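Local coordinates for protein tRNA dimethylallyltransferase (Bacillus halodurans, PDB 3EXA) that probably transfers a dimethylallyl group from dimethylallyl diphosphate to adenine 37 of tRNAs that read codons beginning with uridine, at residues Glu30-Arg41 with Val58-Pro68. Residues are numbered along the deposited sequence; the frame is centred on the assembly and turned at random.
Sequences EVISGDSMQVYR and VPHHLIDIKDP
Val31 sits over one face of the His60 imidazole, its CB 3.7 Å from the ring centroid and almost on the ring normal, a CH-pi contact between parallel neighbours of a beta-alpha-beta unit (strand 29-33, helix 52-55, strand 60-61) in this P-loop NTPase-like fold. His61, on the other face of the sheet, works through its edge: ND1 donates to Val31 O at 3.2 Å from above the carbonyl plane, with the oxygen lying in the ring plane. His61 CG, anti to its carbonyl carbon (chi1 -50°), lies beside the backbone N, which brings ND1 to the same Val31 O that His61 N already meets. On the Tyr40 ring, Val39 CG2 covers one face, while Asp67 O lies at the edge; the hydroxyl is bonded to Glu70 O. The extended Arg41 chain brings its guanidinium alongside the loop, where Asp64 O and Ile65 CA share one face; the Asp64 carboxylate instead forms a salt bridge with Lys49.

Val31 N to Pro59 O and Ser33 N to His61 O complete the register between strands 29-33 and 60-61, the latter an edge strand of the parallel sheet. An alanine at His60 would probably leave Val31 CB without the ring face it rests on and open a gap on that side of the sheet. Glu30 OE1 approaches the His61 edge at CE1, but the carboxylate is held by salt bridges to Arg91 and Arg93.

Beyond the strands, residues 35-38, a region implicated by similarity in tRNA binding, turn back toward the loop 62-68. Ile63 CD1 wedges against Ser33 CB at 3.3 Å, a tight carbon pair, and lies beside Gln38 CB. Two amides grip Val39 O: Ile65 N, in the carbonyl plane on a lone pair at 2.8 Å, and Lys66 N, from above that plane at 3.1 Å.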
loop_
_atom_site.group_PDB
_atom_site.type_symbol
_atom_site.label_atom_id
_atom_site.label_comp_id
_atom_site.label_asym_id
_atom_site.label_seq_id
_atom_site.Cartn_x
_atom_site.Cartn_y
_atom_site.Cartn_z
ATOM N N GLU A 30 22.416 -28.359 12.302
ATOM C CA GLU A 30 21.765 -27.603 13.368
ATOM C C GLU A 30 20.280 -27.549 13.043
ATOM O O GLU A 30 19.909 -27.597 11.873
ATOM C CB GLU A 30 22.328 -26.191 13.457
ATOM C CG GLU A 30 23.834 -26.146 13.506
ATOM C CD GLU A 30 24.351 -24.815 14.009
ATOM O OE1 GLU A 30 23.670 -23.790 13.804
ATOM O OE2 GLU A 30 25.443 -24.790 14.610
ATOM N N VAL A 31 19.420 -27.449 14.053
ATOM C CA VAL A 31 17.990 -27.428 13.761
ATOM C C VAL A 31 17.326 -26.078 13.870
ATOM O O VAL A 31 17.506 -25.356 14.850
ATOM C CB VAL A 31 17.176 -28.385 14.671
ATOM C CG1 VAL A 31 15.700 -28.312 14.287
ATOM C CG2 VAL A 31 17.685 -29.809 14.556
ATOM N N ILE A 32 16.546 -25.735 12.858
ATOM C CA ILE A 32 15.804 -24.489 12.896
ATOM C C ILE A 32 14.362 -24.915 13.109
ATOM O O ILE A 32 13.781 -25.604 12.261
ATOM C CB ILE A 32 15.880 -23.718 11.589
ATOM C CG1 ILE A 32 17.343 -23.463 11.218
ATOM C CG2 ILE A 32 15.120 -22.409 11.745
ATOM C CD1 ILE A 32 17.506 -22.748 9.897
ATOM N N SER A 33 13.794 -24.516 14.246
ATOM C CA SER A 33 12.424 -24.860 14.596
ATOM C C SER A 33 11.447 -24.161 13.673
ATOM O O SER A 33 11.465 -22.938 13.555
ATOM C CB SER A 33 12.120 -24.463 16.042
ATOM O OG SER A 33 10.754 -24.725 16.350
ATOM N N GLY A 34 10.599 -24.939 13.011
ATOM C CA GLY A 34 9.631 -24.346 12.108
ATOM C C GLY A 34 8.273 -24.159 12.757
ATOM O O GLY A 34 7.348 -23.655 12.124
ATOM N N ASP A 35 8.154 -24.555 14.022
ATOM C CA ASP A 35 6.895 -24.452 14.759
ATOM C C ASP A 35 6.735 -23.089 15.438
ATOM O O ASP A 35 7.327 -22.823 16.480
ATOM C CB ASP A 35 6.828 -25.591 15.783
ATOM C CG ASP A 35 5.581 -25.547 16.634
ATOM O OD1 ASP A 35 5.247 -26.587 17.234
ATOM O OD2 ASP A 35 4.938 -24.482 16.712
ATOM N N SER A 36 5.911 -22.243 14.831
ATOM C CA SER A 36 5.648 -20.896 15.314
ATOM C C SER A 36 5.285 -20.774 16.790
ATOM O O SER A 36 5.507 -19.724 17.396
ATOM C CB SER A 36 4.542 -20.262 14.475
ATOM O OG SER A 36 3.348 -21.027 14.562
HETATM N N MSE A 37 4.718 -21.822 17.377
HETATM C CA MSE A 37 4.351 -21.754 18.788
HETATM C C MSE A 37 5.537 -21.939 19.718
HETATM O O MSE A 37 5.505 -21.485 20.859
HETATM C CB MSE A 37 3.266 -22.783 19.116
HETATM C CG MSE A 37 1.889 -22.370 18.639
HETATM SE SE MSE A 37 1.324 -20.640 19.372
HETATM C CE MSE A 37 1.433 -19.564 17.740
ATOM N N GLN A 38 6.578 -22.600 19.222
ATOM C CA GLN A 38 7.784 -22.850 19.999
ATOM C C GLN A 38 8.531 -21.563 20.323
ATOM O O GLN A 38 9.436 -21.574 21.156
ATOM C CB GLN A 38 8.744 -23.758 19.230
ATOM C CG GLN A 38 8.188 -25.106 18.838
ATOM C CD GLN A 38 7.992 -26.006 20.024
ATOM O OE1 GLN A 38 7.215 -25.698 20.926
ATOM N NE2 GLN A 38 8.699 -27.128 20.038
ATOM N N VAL A 39 8.179 -20.464 19.662
ATOM C CA VAL A 39 8.884 -19.207 19.910
ATOM C C VAL A 39 8.510 -18.560 21.231
ATOM O O VAL A 39 9.339 -17.889 21.850
ATOM C CB VAL A 39 8.649 -18.153 18.776
ATOM C CG1 VAL A 39 8.845 -18.802 17.400
ATOM C CG2 VAL A 39 7.271 -17.515 18.908
ATOM N N TYR A 40 7.275 -18.779 21.673
ATOM C CA TYR A 40 6.781 -18.174 22.913
ATOM C C TYR A 40 7.307 -18.811 24.186
ATOM O O TYR A 40 7.033 -19.971 24.471
ATOM C CB TYR A 40 5.248 -18.200 22.924
ATOM C CG TYR A 40 4.627 -17.401 21.800
ATOM C CD1 TYR A 40 4.676 -16.003 21.805
ATOM C CD2 TYR A 40 4.023 -18.032 20.726
ATOM C CE1 TYR A 40 4.137 -15.258 20.763
ATOM C CE2 TYR A 40 3.483 -17.299 19.676
ATOM C CZ TYR A 40 3.542 -15.917 19.700
ATOM O OH TYR A 40 3.008 -15.186 18.661
ATOM N N ARG A 41 8.057 -18.042 24.961
ATOM C CA ARG A 41 8.593 -18.562 26.204
ATOM C C ARG A 41 7.574 -18.558 27.331
ATOM O O ARG A 41 6.719 -17.675 27.410
ATOM C CB ARG A 41 9.842 -17.783 26.616
ATOM C CG ARG A 41 9.882 -16.384 26.097
ATOM C CD ARG A 41 11.283 -15.861 26.198
ATOM N NE ARG A 41 11.451 -14.702 25.337
ATOM C CZ ARG A 41 12.597 -14.055 25.171
ATOM N NH1 ARG A 41 13.688 -14.453 25.812
ATOM N NH2 ARG A 41 12.649 -13.009 24.358
ATOM N N VAL A 58 22.444 -31.396 19.913
ATOM C CA VAL A 58 22.168 -30.690 18.674
ATOM C C VAL A 58 21.622 -29.312 19.001
ATOM O O VAL A 58 20.703 -29.172 19.807
ATOM C CB VAL A 58 21.135 -31.432 17.811
ATOM C CG1 VAL A 58 20.891 -30.658 16.522
ATOM C CG2 VAL A 58 21.623 -32.841 17.505
ATOM N N PRO A 59 22.194 -28.270 18.395
ATOM C CA PRO A 59 21.732 -26.901 18.644
ATOM C C PRO A 59 20.419 -26.563 17.929
ATOM O O PRO A 59 20.221 -26.910 16.759
ATOM C CB PRO A 59 22.895 -26.052 18.142
ATOM C CG PRO A 59 23.437 -26.883 17.019
ATOM C CD PRO A 59 23.434 -28.270 17.606
ATOM N N HIS A 60 19.526 -25.890 18.645
ATOM C CA HIS A 60 18.246 -25.505 18.083
ATOM C C HIS A 60 18.020 -24.001 18.123
ATOM O O HIS A 60 18.352 -23.332 19.106
ATOM C CB HIS A 60 17.110 -26.233 18.808
ATOM C CG HIS A 60 17.089 -27.705 18.564
ATOM N ND1 HIS A 60 15.922 -28.412 18.356
ATOM C CD2 HIS A 60 18.091 -28.615 18.502
ATOM C CE1 HIS A 60 16.205 -29.686 18.176
ATOM N NE2 HIS A 60 17.520 -29.836 18.262
ATOM N N HIS A 61 17.445 -23.471 17.049
ATOM C CA HIS A 61 17.191 -22.042 16.959
ATOM C C HIS A 61 15.720 -21.676 16.860
ATOM O O HIS A 61 14.888 -22.480 16.430
ATOM C CB HIS A 61 17.908 -21.460 15.740
ATOM C CG HIS A 61 19.354 -21.828 15.651
ATOM N ND1 HIS A 61 19.779 -23.088 15.294
ATOM C CD2 HIS A 61 20.471 -21.106 15.896
ATOM C CE1 HIS A 61 21.099 -23.129 15.325
ATOM N NE2 HIS A 61 21.544 -21.941 15.688
ATOM N N LEU A 62 15.424 -20.438 17.247
ATOM C CA LEU A 62 14.077 -19.898 17.193
ATOM C C LEU A 62 13.146 -20.472 18.252
ATOM O O LEU A 62 11.938 -20.606 18.046
ATOM C CB LEU A 62 13.506 -20.110 15.794
ATOM C CG LEU A 62 13.781 -18.989 14.775
ATOM C CD1 LEU A 62 15.135 -18.315 15.003
ATOM C CD2 LEU A 62 13.695 -19.584 13.396
ATOM N N ILE A 63 13.727 -20.823 19.389
ATOM C CA ILE A 63 12.954 -21.346 20.496
ATOM C C ILE A 63 13.058 -20.344 21.634
ATOM O O ILE A 63 14.158 -19.911 21.992
ATOM C CB ILE A 63 13.500 -22.682 20.996
ATOM C CG1 ILE A 63 13.563 -23.684 19.851
ATOM C CG2 ILE A 63 12.610 -23.214 22.102
ATOM C CD1 ILE A 63 12.223 -24.131 19.357
ATOM N N ASP A 64 11.914 -19.969 22.194
ATOM C CA ASP A 64 11.904 -19.035 23.300
ATOM C C ASP A 64 12.516 -17.689 22.935
ATOM O O ASP A 64 13.414 -17.210 23.618
ATOM C CB ASP A 64 12.654 -19.667 24.478
ATOM C CG ASP A 64 11.888 -20.818 25.084
ATOM O OD1 ASP A 64 12.482 -21.670 25.769
ATOM O OD2 ASP A 64 10.660 -20.869 24.882
ATOM N N ILE A 65 12.013 -17.069 21.872
ATOM C CA ILE A 65 12.529 -15.777 21.424
ATOM C C ILE A 65 11.490 -14.646 21.443
ATOM O O ILE A 65 11.816 -13.491 21.156
ATOM C CB ILE A 65 13.055 -15.873 19.988
ATOM C CG1 ILE A 65 11.935 -16.397 19.086
ATOM C CG2 ILE A 65 14.273 -16.782 19.932
ATOM C CD1 ILE A 65 12.226 -16.272 17.615
ATOM N N LYS A 66 10.243 -14.975 21.765
ATOM C CA LYS A 66 9.169 -13.983 21.796
ATOM C C LYS A 66 8.245 -14.135 23.001
ATOM O O LYS A 66 7.807 -15.238 23.320
ATOM C CB LYS A 66 8.334 -14.082 20.517
ATOM C CG LYS A 66 8.974 -13.471 19.288
ATOM C CD LYS A 66 8.733 -11.982 19.254
ATOM C CE LYS A 66 9.286 -11.372 17.992
ATOM N NZ LYS A 66 8.950 -9.928 17.952
ATOM N N ASP A 67 7.951 -13.024 23.667
ATOM C CA ASP A 67 7.058 -13.026 24.824
ATOM C C ASP A 67 5.642 -13.340 24.338
ATOM O O ASP A 67 5.219 -12.833 23.309
ATOM C CB ASP A 67 7.089 -11.656 25.504
ATOM C CG ASP A 67 6.039 -11.519 26.588
ATOM O OD1 ASP A 67 4.888 -11.166 26.266
ATOM O OD2 ASP A 67 6.366 -11.778 27.763
ATOM N N PRO A 68 4.885 -14.165 25.083
ATOM C CA PRO A 68 3.517 -14.530 24.690
ATOM C C PRO A 68 2.563 -13.396 24.333
ATOM O O PRO A 68 1.494 -13.647 23.778
ATOM C CB PRO A 68 3.018 -15.385 25.862
ATOM C CG PRO A 68 3.912 -14.992 27.011
ATOM C CD PRO A 68 5.250 -14.785 26.368
#